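Side-chain contact in 402AA LONG hypothetical molybdopterin biosynthesis MOEA protein (Pyrococcus horikoshii, PDB 1UZ5), which probably catalyses the insertion of molybdate into adenylyl-molybdopterin, with magnesium as cofactor, to give Mo-molybdopterin and release AMP in molybdenum cofactor biosynthesis: residues Y59-E64 / V75-I80. Residues are numbered along the deposited sequence; the frame is centred on the assembly and turned at random.
Sequences YAVRAE and VRLKVI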
loop_
_atom_site.group_PDB
_atom_site.type_symbol
_atom_site.label_atom_id
_atom_site.label_comp_id
_atom_site.label_asym_id
_atom_site.label_seq_id
_atom_site.Cartn_x
_atom_site.Cartn_y
_atom_site.Cartn_z
ATOM N N TYR A 59 -36.044 20.660 -18.065
ATOM C CA TYR A 59 -37.119 19.789 -18.495
ATOM C C TYR A 59 -36.666 18.589 -19.293
ATOM O O TYR A 59 -35.976 18.723 -20.309
ATOM C CB TYR A 59 -38.145 20.594 -19.295
ATOM C CG TYR A 59 -38.787 21.679 -18.473
ATOM C CD1 TYR A 59 -38.161 22.914 -18.287
ATOM C CD2 TYR A 59 -39.992 21.445 -17.817
ATOM C CE1 TYR A 59 -38.725 23.888 -17.461
ATOM C CE2 TYR A 59 -40.556 22.402 -16.994
ATOM C CZ TYR A 59 -39.924 23.618 -16.817
ATOM O OH TYR A 59 -40.507 24.549 -15.987
ATOM N N ALA A 60 -37.062 17.414 -18.814
ATOM C CA ALA A 60 -36.743 16.156 -19.462
ATOM C C ALA A 60 -37.695 16.055 -20.638
ATOM O O ALA A 60 -38.898 16.266 -20.485
ATOM C CB ALA A 60 -36.978 14.989 -18.505
ATOM N N VAL A 61 -37.157 15.719 -21.803
ATOM C CA VAL A 61 -37.971 15.604 -23.007
ATOM C C VAL A 61 -37.511 14.446 -23.873
ATOM O O VAL A 61 -36.468 13.848 -23.630
ATOM C CB VAL A 61 -37.856 16.871 -23.895
ATOM C CG1 VAL A 61 -38.181 18.117 -23.092
ATOM C CG2 VAL A 61 -36.439 16.963 -24.484
ATOM N N ARG A 62 -38.320 14.128 -24.875
ATOM C CA ARG A 62 -37.965 13.112 -25.854
ATOM C C ARG A 62 -37.357 14.036 -26.915
ATOM O O ARG A 62 -38.067 14.842 -27.510
ATOM C CB ARG A 62 -39.225 12.426 -26.379
ATOM C CG ARG A 62 -39.966 11.660 -25.307
ATOM C CD ARG A 62 -41.390 11.311 -25.708
ATOM N NE ARG A 62 -41.470 10.706 -27.030
ATOM C CZ ARG A 62 -42.263 9.683 -27.335
ATOM N NH1 ARG A 62 -43.046 9.142 -26.407
ATOM N NH2 ARG A 62 -42.275 9.200 -28.568
ATOM N N ALA A 63 -36.047 13.954 -27.118
ATOM C CA ALA A 63 -35.366 14.838 -28.072
ATOM C C ALA A 63 -36.067 14.985 -29.429
ATOM O O ALA A 63 -36.167 16.088 -29.969
ATOM C CB ALA A 63 -33.932 14.375 -28.271
ATOM N N GLU A 64 -36.549 13.871 -29.967
ATOM C CA GLU A 64 -37.238 13.852 -31.254
ATOM C C GLU A 64 -38.420 14.820 -31.338
ATOM O O GLU A 64 -38.718 15.340 -32.412
ATOM C CB GLU A 64 -37.728 12.434 -31.547
ATOM C CG GLU A 64 -38.728 11.921 -30.517
ATOM C CD GLU A 64 -38.865 10.413 -30.530
ATOM O OE1 GLU A 64 -39.270 9.857 -31.571
ATOM O OE2 GLU A 64 -38.563 9.784 -29.492
ATOM N N VAL A 75 -41.451 24.783 -30.465
ATOM C CA VAL A 75 -42.265 23.604 -30.195
ATOM C C VAL A 75 -42.874 23.775 -28.812
ATOM O O VAL A 75 -42.220 24.267 -27.891
ATOM C CB VAL A 75 -41.418 22.308 -30.202
ATOM C CG1 VAL A 75 -42.245 21.141 -29.666
ATOM C CG2 VAL A 75 -40.941 22.008 -31.609
ATOM N N ARG A 76 -44.126 23.363 -28.664
ATOM C CA ARG A 76 -44.800 23.483 -27.387
ATOM C C ARG A 76 -44.986 22.093 -26.781
ATOM O O ARG A 76 -45.564 21.208 -27.411
ATOM C CB ARG A 76 -46.164 24.150 -27.568
ATOM C CG ARG A 76 -46.798 24.606 -26.270
ATOM C CD ARG A 76 -48.306 24.434 -26.287
ATOM N NE ARG A 76 -48.968 25.246 -27.300
ATOM C CZ ARG A 76 -50.273 25.199 -27.547
ATOM N NH1 ARG A 76 -51.049 24.375 -26.854
ATOM N NH2 ARG A 76 -50.804 25.973 -28.484
ATOM N N LEU A 77 -44.487 21.907 -25.562
ATOM C CA LEU A 77 -44.618 20.630 -24.872
ATOM C C LEU A 77 -45.401 20.822 -23.575
ATOM O O LEU A 77 -45.272 21.846 -22.912
ATOM C CB LEU A 77 -43.236 20.045 -24.560
ATOM C CG LEU A 77 -42.277 19.805 -25.732
ATOM C CD1 LEU A 77 -40.990 19.193 -25.211
ATOM C CD2 LEU A 77 -42.919 18.886 -26.763
ATOM N N LYS A 78 -46.213 19.833 -23.224
ATOM C CA LYS A 78 -47.006 19.895 -22.007
ATOM C C LYS A 78 -46.228 19.258 -20.848
ATOM O O LYS A 78 -45.744 18.132 -20.970
ATOM C CB LYS A 78 -48.329 19.155 -22.222
ATOM C CG LYS A 78 -49.342 19.328 -21.102
ATOM C CD LYS A 78 -50.630 18.586 -21.427
ATOM C CE LYS A 78 -51.648 18.712 -20.302
ATOM N NZ LYS A 78 -52.896 17.942 -20.580
ATOM N N VAL A 79 -46.100 19.985 -19.739
ATOM C CA VAL A 79 -45.385 19.480 -18.560
ATOM C C VAL A 79 -46.358 18.628 -17.763
ATOM O O VAL A 79 -47.280 19.144 -17.141
ATOM C CB VAL A 79 -44.865 20.640 -17.698
ATOM C CG1 VAL A 79 -44.084 20.107 -16.488
ATOM C CG2 VAL A 79 -43.974 21.525 -18.543
ATOM N N ILE A 80 -46.152 17.316 -17.781
ATOM C CA ILE A 80 -47.074 16.412 -17.103
ATOM C C ILE A 80 -46.642 15.892 -15.729
ATOM O O ILE A 80 -47.395 15.170 -15.071
ATOM C CB ILE A 80 -47.364 15.193 -17.980
ATOM C CG1 ILE A 80 -46.117 14.314 -18.063
ATOM C CG2 ILE A 80 -47.766 15.648 -19.389
ATOM C CD1 ILE A 80 -46.404 12.929 -18.569
#
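Y59 meets V79 through two neighbouring carbons of its ring: CE2 lies 3.9 Å from CG2 of V79, and CD2 of Y59 is almost as near to the same methyl. CG2 approaches the ring obliquely, the two side chains cross at about a right angle, and this one methyl makes the whole contact on the valine side. Setting CG of Y59 beside its own backbone N (chi1 -62°) swings the ring toward strand 75-83; I127 of strand 126-129 touches both Y59 and V79.

A60 turns its methyl the other way, while its backbone pairs with A99. This alternation is that of a β-strand, and the setting is a six-stranded mixed sheet in the MoeA N-terminal region, in which strand 97-101 separates strand 58-61 from strand 75-83. The two segments are therefore not direct backbone partners: Y59 and V79 have their CA atoms 8.3 Å apart, and V61 and L77 are similarly spaced, a gap spanned by side chains alone.

V61 repeats the inward turn of Y59 two residues on. Its CG1 touches CD1 of L77 at 3.7 Å, branch end against branch end, again with the side chains crossing nearly perpendicularly. CB of V61 also comes close to CD1 of L77, which therefore meets the valine near its branch point as well as at one methyl. L77 reaches that point with an extended outer torsion (chi2 -179°), which carries CD1 away from its own strand. The pair is buried and wholly apolar, with A98 of the intervening strand against V61 and I129 against L77. Beyond V61 the chain leaves the strand at R62.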